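Local coordinates for CBS domain protein/ACT domain protein (Thermotoga maritima, PDB 1VR9), which is of unknown function but joins a pair of CBS domains to an ACT domain, and may bind or transport magnesium, at residues 54-66 / 73-85. Residues are numbered along the deposited sequence; the frame is centred on the assembly and turned at random.
Sequences GHFRGVVNKEDLL and SVFNKVSLPDFFV
Phe56 sets the far end of its ring, CE2 and CZ, against the carbonyls of the turn at 80-83: CE2 lies 3.4 Å from Pro81 O, which with Leu80 O sits at the ring edge, and CZ lies 3.4 Å from Phe83 O. Having CG anti to the backbone N (chi1 169°) carries the ring there, and CE2 also meets Phe84 CD2. Were this residue an alanine, the carbonyls of the turn and Phe84 CD2 would probably lose the ring they pack against, leaving a gap there. At Gly58 the two segments run so close that Val78 CG1 packs 3.4 Å from Gly58 CA, and a modelled CB would clash with that methyl and with Ser79 O. Val59 forms a single antiparallel hydrogen-bonded pair with Ser79: Val59 N donates to Ser79 O (2.8 Å, 169° at the hydrogen), and Ser79 N to Val59 O (2.7 Å). Val59 CG2 reaches Leu80 CD1 at 3.8 Å. Val60 CG2 faces Val74 and Val78, a patch that Cys35 of helix 32-41 extends. Further along, one water accepts from Asn61 N and Ser79 OG and donates to Asp64 OD2 (2.7 Å) and Lys77 O (2.6 Å), four bonds linking the strand end to the loop. Leu65 CD2 rests on Lys77 CB. The linker thus crosses strand 56-61, the outer strand of the first CBS motif's sheet, before entering strand 85-86 of the second, as in the tandem CBS pair, or Bateman module.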
ATOM      1  N   GLY A  54       2.140 -10.705   9.404  1.00 24.74           N
ATOM      2  CA  GLY A  54       1.064  -9.936   8.779  1.00 24.92           C
ATOM      3  C   GLY A  54       1.104  -8.452   9.085  1.00 25.47           C
ATOM      4  O   GLY A  54       0.180  -7.719   8.686  1.00 26.24           O
ATOM      5  N   HIS A  55       2.170  -8.001   9.750  1.00 25.24           N
ATOM      6  CA  HIS A  55       2.344  -6.584  10.077  1.00 25.96           C
ATOM      7  C   HIS A  55       2.767  -5.806   8.853  1.00 25.69           C
ATOM      8  O   HIS A  55       3.468  -6.309   7.988  1.00 25.37           O
ATOM      9  CB  HIS A  55       3.405  -6.332  11.147  1.00 26.84           C
ATOM     10  CG  HIS A  55       3.072  -6.893  12.494  1.00 28.80           C
ATOM     11  ND1 HIS A  55       3.884  -7.785  13.158  1.00 33.02           N
ATOM     12  CD2 HIS A  55       2.023  -6.657  13.314  1.00 31.88           C
ATOM     13  CE1 HIS A  55       3.342  -8.086  14.324  1.00 32.69           C
ATOM     14  NE2 HIS A  55       2.207  -7.418  14.439  1.00 33.43           N
ATOM     15  N   PHE A  56       2.365  -4.551   8.813  1.00 26.25           N
ATOM     16  CA  PHE A  56       2.780  -3.661   7.731  1.00 26.07           C
ATOM     17  C   PHE A  56       4.244  -3.242   7.847  1.00 26.10           C
ATOM     18  O   PHE A  56       4.686  -2.821   8.929  1.00 27.08           O
ATOM     19  CB  PHE A  56       1.889  -2.429   7.717  1.00 25.94           C
ATOM     20  CG  PHE A  56       2.399  -1.345   6.831  1.00 24.11           C
ATOM     21  CD1 PHE A  56       2.404  -1.492   5.445  1.00 26.21           C
ATOM     22  CD2 PHE A  56       2.872  -0.162   7.384  1.00 26.44           C
ATOM     23  CE1 PHE A  56       2.878  -0.492   4.641  1.00 25.08           C
ATOM     24  CE2 PHE A  56       3.333   0.843   6.571  1.00 24.50           C
ATOM     25  CZ  PHE A  56       3.345   0.686   5.224  1.00 24.09           C
ATOM     26  N   ARG A  57       4.991  -3.363   6.746  1.00 25.95           N
ATOM     27  CA  ARG A  57       6.420  -3.013   6.695  1.00 26.35           C
ATOM     28  C   ARG A  57       6.746  -1.763   5.902  1.00 26.20           C
ATOM     29  O   ARG A  57       7.635  -0.988   6.297  1.00 26.14           O
ATOM     30  CB  ARG A  57       7.248  -4.177   6.126  1.00 27.42           C
ATOM     31  CG  ARG A  57       7.486  -5.352   7.084  1.00 29.58           C
ATOM     32  CD  ARG A  57       8.689  -5.188   8.011  1.00 36.15           C
ATOM     33  NE  ARG A  57       9.786  -4.434   7.404  1.00 39.39           N
ATOM     34  CZ  ARG A  57      10.449  -3.438   7.995  1.00 41.60           C
ATOM     35  NH1 ARG A  57      10.161  -3.070   9.242  1.00 41.95           N
ATOM     36  NH2 ARG A  57      11.429  -2.816   7.341  1.00 43.07           N
ATOM     37  N   GLY A  58       6.035  -1.562   4.795  1.00 25.13           N
ATOM     38  CA  GLY A  58       6.261  -0.403   3.922  1.00 25.38           C
ATOM     39  C   GLY A  58       5.792  -0.767   2.532  1.00 25.27           C
ATOM     40  O   GLY A  58       4.959  -1.666   2.340  1.00 24.11           O
ATOM     41  N   VAL A  59       6.317  -0.056   1.554  1.00 25.59           N
ATOM     42  CA  VAL A  59       5.934  -0.272   0.181  1.00 26.30           C
ATOM     43  C   VAL A  59       7.213  -0.411  -0.640  1.00 26.90           C
ATOM     44  O   VAL A  59       8.259   0.113  -0.249  1.00 28.17           O
ATOM     45  CB  VAL A  59       5.052   0.897  -0.346  1.00 27.33           C
ATOM     46  CG1 VAL A  59       3.885   1.183   0.600  1.00 27.72           C
ATOM     47  CG2 VAL A  59       5.859   2.124  -0.529  1.00 27.83           C
ATOM     48  N   VAL A  60       7.128  -1.134  -1.745  1.00 27.04           N
ATOM     49  CA  VAL A  60       8.200  -1.189  -2.740  1.00 27.67           C
ATOM     50  C   VAL A  60       7.753  -0.409  -3.969  1.00 27.98           C
ATOM     51  O   VAL A  60       6.654  -0.614  -4.470  1.00 27.16           O
ATOM     52  CB  VAL A  60       8.542  -2.632  -3.146  1.00 28.22           C
ATOM     53  CG1 VAL A  60       9.553  -2.667  -4.267  1.00 29.97           C
ATOM     54  CG2 VAL A  60       9.085  -3.364  -1.951  1.00 29.29           C
ATOM     55  N   ASN A  61       8.602   0.517  -4.402  1.00 28.39           N
ATOM     56  CA  ASN A  61       8.377   1.300  -5.637  1.00 28.45           C
ATOM     57  C   ASN A  61       9.105   0.609  -6.805  1.00 27.90           C
ATOM     58  O   ASN A  61      10.276   0.269  -6.679  1.00 26.39           O
ATOM     59  CB  ASN A  61       8.918   2.725  -5.454  1.00 29.73           C
ATOM     60  CG  ASN A  61       8.263   3.457  -4.288  1.00 32.38           C
ATOM     61  OD1 ASN A  61       7.107   3.881  -4.372  1.00 38.75           O
ATOM     62  ND2 ASN A  61       8.998   3.607  -3.204  1.00 38.82           N
ATOM     63  N   LYS A  62       8.415   0.413  -7.931  1.00 28.25           N
ATOM     64  CA  LYS A  62       8.962  -0.285  -9.118  1.00 28.39           C
ATOM     65  C   LYS A  62      10.321   0.221  -9.584  1.00 28.86           C
ATOM     66  O   LYS A  62      11.179  -0.565  -9.972  1.00 28.15           O
ATOM     67  CB  LYS A  62       7.957  -0.205 -10.294  1.00 28.51           C
ATOM     68  CG  LYS A  62       8.382  -0.936 -11.564  1.00 28.24           C
ATOM     69  CD  LYS A  62       7.193  -1.083 -12.516  1.00 28.15           C
ATOM     70  CE  LYS A  62       7.572  -1.729 -13.838  1.00 30.07           C
ATOM     71  NZ  LYS A  62       6.443  -1.689 -14.805  1.00 29.68           N
ATOM     72  N   GLU A  63      10.503   1.545  -9.554  1.00 28.80           N
ATOM     73  CA  GLU A  63      11.736   2.182 -10.029  1.00 29.77           C
ATOM     74  C   GLU A  63      12.955   1.698  -9.248  1.00 28.93           C
ATOM     75  O   GLU A  63      14.057   1.607  -9.800  1.00 28.55           O
ATOM     76  CB  GLU A  63      11.631   3.715  -9.923  1.00 29.80           C
ATOM     77  CG  GLU A  63      11.537   4.207  -8.471  1.00 33.10           C
ATOM     78  CD  GLU A  63      11.480   5.724  -8.314  1.00 33.54           C
ATOM     79  OE1 GLU A  63      11.693   6.478  -9.298  1.00 39.48           O
ATOM     80  OE2 GLU A  63      11.219   6.162  -7.166  1.00 40.45           O
ATOM     81  N   ASP A  64      12.742   1.376  -7.973  1.00 28.20           N
ATOM     82  CA  ASP A  64      13.800   0.874  -7.100  1.00 28.76           C
ATOM     83  C   ASP A  64      14.272  -0.565  -7.423  1.00 28.27           C
ATOM     84  O   ASP A  64      15.296  -1.013  -6.902  1.00 28.02           O
ATOM     85  CB  ASP A  64      13.353   0.979  -5.633  1.00 28.67           C
ATOM     86  CG  ASP A  64      13.249   2.425  -5.151  1.00 31.87           C
ATOM     87  OD1 ASP A  64      13.833   3.326  -5.803  1.00 34.00           O
ATOM     88  OD2 ASP A  64      12.595   2.664  -4.114  1.00 35.12           O
ATOM     89  N   LEU A  65      13.550  -1.285  -8.282  1.00 27.65           N
ATOM     90  CA  LEU A  65      13.935  -2.645  -8.645  1.00 27.87           C
ATOM     91  C   LEU A  65      14.602  -2.779 -10.018  1.00 27.85           C
ATOM     92  O   LEU A  65      14.955  -3.887 -10.420  1.00 27.75           O
ATOM     93  CB  LEU A  65      12.711  -3.570  -8.565  1.00 27.65           C
ATOM     94  CG  LEU A  65      11.898  -3.487  -7.258  1.00 26.99           C
ATOM     95  CD1 LEU A  65      10.659  -4.378  -7.339  1.00 27.86           C
ATOM     96  CD2 LEU A  65      12.757  -3.833  -6.045  1.00 26.42           C
ATOM     97  N   LEU A  66      14.784  -1.660 -10.727  1.00 28.45           N
ATOM     98  CA  LEU A  66      15.246  -1.672 -12.118  1.00 28.35           C
ATOM     99  C   LEU A  66      16.557  -2.430 -12.340  1.00 28.11           C
ATOM    100  O   LEU A  66      16.659  -3.250 -13.263  1.00 27.39           O
ATOM    101  CB  LEU A  66      15.396  -0.227 -12.635  1.00 28.83           C
ATOM    102  CG  LEU A  66      15.802  -0.023 -14.099  1.00 29.61           C
ATOM    103  CD1 LEU A  66      14.723  -0.514 -15.043  1.00 31.53           C
ATOM    104  CD2 LEU A  66      16.122   1.446 -14.361  1.00 29.47           C
ATOM    105  N   SER A  73      16.208 -10.496  -3.284  1.00 24.18           N
ATOM    106  CA  SER A  73      15.084 -10.218  -2.373  1.00 24.22           C
ATOM    107  C   SER A  73      14.737  -8.734  -2.351  1.00 25.25           C
ATOM    108  O   SER A  73      15.617  -7.882  -2.561  1.00 25.93           O
ATOM    109  CB  SER A  73      15.482 -10.646  -0.958  1.00 25.16           C
ATOM    110  OG  SER A  73      14.474 -10.351  -0.024  1.00 25.57           O
ATOM    111  N   VAL A  74      13.484  -8.426  -2.020  1.00 23.72           N
ATOM    112  CA  VAL A  74      13.044  -7.034  -1.848  1.00 25.17           C
ATOM    113  C   VAL A  74      13.250  -6.537  -0.404  1.00 25.12           C
ATOM    114  O   VAL A  74      12.896  -5.400  -0.081  1.00 24.99           O
ATOM    115  CB  VAL A  74      11.577  -6.828  -2.252  1.00 24.99           C
ATOM    116  CG1 VAL A  74      11.328  -7.284  -3.708  1.00 26.06           C
ATOM    117  CG2 VAL A  74      10.622  -7.522  -1.282  1.00 26.12           C
ATOM    118  N   PHE A  75      13.837  -7.392   0.440  1.00 25.41           N
ATOM    119  CA  PHE A  75      13.984  -7.155   1.879  1.00 25.90           C
ATOM    120  C   PHE A  75      14.580  -5.801   2.210  1.00 26.61           C
ATOM    121  O   PHE A  75      14.035  -5.101   3.058  1.00 27.73           O
ATOM    122  CB  PHE A  75      14.828  -8.265   2.510  1.00 26.37           C
ATOM    123  CG  PHE A  75      14.828  -8.256   4.020  1.00 26.47           C
ATOM    124  CD1 PHE A  75      13.785  -8.852   4.729  1.00 27.11           C
ATOM    125  CD2 PHE A  75      15.856  -7.669   4.729  1.00 27.48           C
ATOM    126  CE1 PHE A  75      13.781  -8.854   6.118  1.00 26.41           C
ATOM    127  CE2 PHE A  75      15.856  -7.681   6.116  1.00 27.98           C
ATOM    128  CZ  PHE A  75      14.797  -8.263   6.804  1.00 28.33           C
ATOM    129  N   ASN A  76      15.660  -5.426   1.521  1.00 25.78           N
ATOM    130  CA  ASN A  76      16.333  -4.139   1.739  1.00 25.08           C
ATOM    131  C   ASN A  76      15.813  -2.984   0.886  1.00 25.38           C
ATOM    132  O   ASN A  76      16.363  -1.891   0.961  1.00 23.77           O
ATOM    133  CB  ASN A  76      17.837  -4.270   1.450  1.00 24.95           C
ATOM    134  CG  ASN A  76      18.533  -5.201   2.404  1.00 26.17           C
ATOM    135  OD1 ASN A  76      18.139  -5.315   3.560  1.00 26.94           O
ATOM    136  ND2 ASN A  76      19.594  -5.850   1.938  1.00 27.14           N
ATOM    137  N   LYS A  77      14.780  -3.235   0.088  1.00 24.85           N
ATOM    138  CA  LYS A  77      14.267  -2.256  -0.878  1.00 26.32           C
ATOM    139  C   LYS A  77      12.948  -1.595  -0.437  1.00 26.67           C
ATOM    140  O   LYS A  77      12.366  -0.769  -1.176  1.00 28.88           O
ATOM    141  CB  LYS A  77      14.131  -2.912  -2.259  1.00 26.93           C
ATOM    142  CG  LYS A  77      15.359  -3.720  -2.716  1.00 29.84           C
ATOM    143  CD  LYS A  77      16.627  -2.875  -2.810  1.00 30.68           C
ATOM    144  CE  LYS A  77      17.880  -3.726  -3.065  1.00 30.84           C
ATOM    145  NZ  LYS A  77      19.100  -2.890  -3.259  1.00 31.14           N
ATOM    146  N   VAL A  78      12.495  -1.884   0.778  1.00 26.42           N
ATOM    147  CA  VAL A  78      11.211  -1.333   1.248  1.00 26.76           C
ATOM    148  C   VAL A  78      11.383   0.152   1.589  1.00 26.70           C
ATOM    149  O   VAL A  78      12.431   0.589   2.060  1.00 26.23           O
ATOM    150  CB  VAL A  78      10.659  -2.112   2.468  1.00 28.01           C
ATOM    151  CG1 VAL A  78       9.332  -1.543   2.949  1.00 29.56           C
ATOM    152  CG2 VAL A  78      10.502  -3.610   2.124  1.00 27.67           C
ATOM    153  N   SER A  79      10.311   0.900   1.382  1.00 26.09           N
ATOM    154  CA  SER A  79      10.284   2.340   1.573  1.00 26.15           C
ATOM    155  C   SER A  79       9.025   2.699   2.383  1.00 25.33           C
ATOM    156  O   SER A  79       8.096   1.886   2.481  1.00 25.36           O
ATOM    157  CB  SER A  79      10.206   2.988   0.180  1.00 26.48           C
ATOM    158  OG  SER A  79      11.390   2.702  -0.543  1.00 30.76           O
ATOM    159  N   LEU A  80       8.983   3.929   2.899  1.00 25.53           N
ATOM    160  CA  LEU A  80       7.759   4.513   3.472  1.00 25.69           C
ATOM    161  C   LEU A  80       7.130   3.685   4.607  1.00 25.71           C
ATOM    162  O   LEU A  80       5.929   3.370   4.566  1.00 25.70           O
ATOM    163  CB  LEU A  80       6.710   4.749   2.375  1.00 25.89           C
ATOM    164  CG  LEU A  80       7.131   5.563   1.149  1.00 24.62           C
ATOM    165  CD1 LEU A  80       5.965   5.817   0.216  1.00 27.19           C
ATOM    166  CD2 LEU A  80       7.759   6.880   1.634  1.00 27.95           C
ATOM    167  N   PRO A  81       7.920   3.373   5.647  1.00 25.90           N
ATOM    168  CA  PRO A  81       7.349   2.645   6.774  1.00 26.09           C
ATOM    169  C   PRO A  81       6.250   3.417   7.522  1.00 26.28           C
ATOM    170  O   PRO A  81       5.517   2.795   8.296  1.00 27.79           O
ATOM    171  CB  PRO A  81       8.559   2.391   7.691  1.00 26.28           C
ATOM    172  CG  PRO A  81       9.573   3.351   7.280  1.00 25.49           C
ATOM    173  CD  PRO A  81       9.349   3.680   5.851  1.00 26.25           C
ATOM    174  N   ASP A  82       6.163   4.732   7.316  1.00 27.19           N
ATOM    175  CA  ASP A  82       5.202   5.582   8.034  1.00 27.28           C
ATOM    176  C   ASP A  82       3.939   5.865   7.228  1.00 26.68           C
ATOM    177  O   ASP A  82       3.069   6.621   7.691  1.00 27.29           O
ATOM    178  CB  ASP A  82       5.856   6.913   8.451  1.00 28.67           C
ATOM    179  CG  ASP A  82       7.176   6.716   9.198  1.00 31.70           C
ATOM    180  OD1 ASP A  82       7.189   6.057  10.276  1.00 36.80           O
ATOM    181  OD2 ASP A  82       8.222   7.222   8.717  1.00 35.88           O
ATOM    182  N   PHE A  83       3.835   5.267   6.033  1.00 24.83           N
ATOM    183  CA  PHE A  83       2.745   5.550   5.086  1.00 24.32           C
ATOM    184  C   PHE A  83       1.594   4.566   5.307  1.00 23.65           C
ATOM    185  O   PHE A  83       1.527   3.506   4.689  1.00 24.36           O
ATOM    186  CB  PHE A  83       3.253   5.497   3.634  1.00 24.31           C
ATOM    187  CG  PHE A  83       2.233   5.875   2.608  1.00 23.44           C
ATOM    188  CD1 PHE A  83       1.769   7.194   2.501  1.00 23.18           C
ATOM    189  CD2 PHE A  83       1.767   4.934   1.676  1.00 22.83           C
ATOM    190  CE1 PHE A  83       0.841   7.549   1.528  1.00 22.81           C
ATOM    191  CE2 PHE A  83       0.871   5.285   0.717  1.00 22.49           C
ATOM    192  CZ  PHE A  83       0.388   6.608   0.641  1.00 23.71           C
ATOM    193  N   PHE A  84       0.693   4.931   6.217  1.00 23.20           N
ATOM    194  CA  PHE A  84      -0.447   4.098   6.552  1.00 22.64           C
ATOM    195  C   PHE A  84      -1.512   4.949   7.245  1.00 21.87           C
ATOM    196  O   PHE A  84      -1.223   6.030   7.748  1.00 21.56           O
ATOM    197  CB  PHE A  84      -0.031   2.950   7.509  1.00 22.26           C
ATOM    198  CG  PHE A  84       0.456   3.423   8.858  1.00 22.32           C
ATOM    199  CD1 PHE A  84      -0.434   3.724   9.872  1.00 23.53           C
ATOM    200  CD2 PHE A  84       1.811   3.609   9.094  1.00 23.25           C
ATOM    201  CE1 PHE A  84       0.012   4.189  11.098  1.00 25.15           C
ATOM    202  CE2 PHE A  84       2.266   4.056  10.293  1.00 24.25           C
ATOM    203  CZ  PHE A  84       1.376   4.352  11.312  1.00 23.41           C
ATOM    204  N   VAL A  85      -2.729   4.422   7.286  1.00 21.57           N
ATOM    205  CA  VAL A  85      -3.772   4.936   8.184  1.00 22.03           C
ATOM    206  C   VAL A  85      -4.400   3.762   8.952  1.00 22.38           C
ATOM    207  O   VAL A  85      -4.210   2.627   8.570  1.00 22.80           O
ATOM    208  CB  VAL A  85      -4.858   5.732   7.430  1.00 22.48           C
ATOM    209  CG1 VAL A  85      -4.263   6.988   6.878  1.00 21.72           C
ATOM    210  CG2 VAL A  85      -5.533   4.906   6.331  1.00 22.07           C
TER
HETATM  211  O   HOH W   1       6.307   0.029   9.166  1.00 37.51           O
HETATM  212  O   HOH W   2      11.676  -5.846   4.911  1.00 43.95           O
HETATM  213  O   HOH W   3      11.065   0.796  -2.870  1.00 24.08           O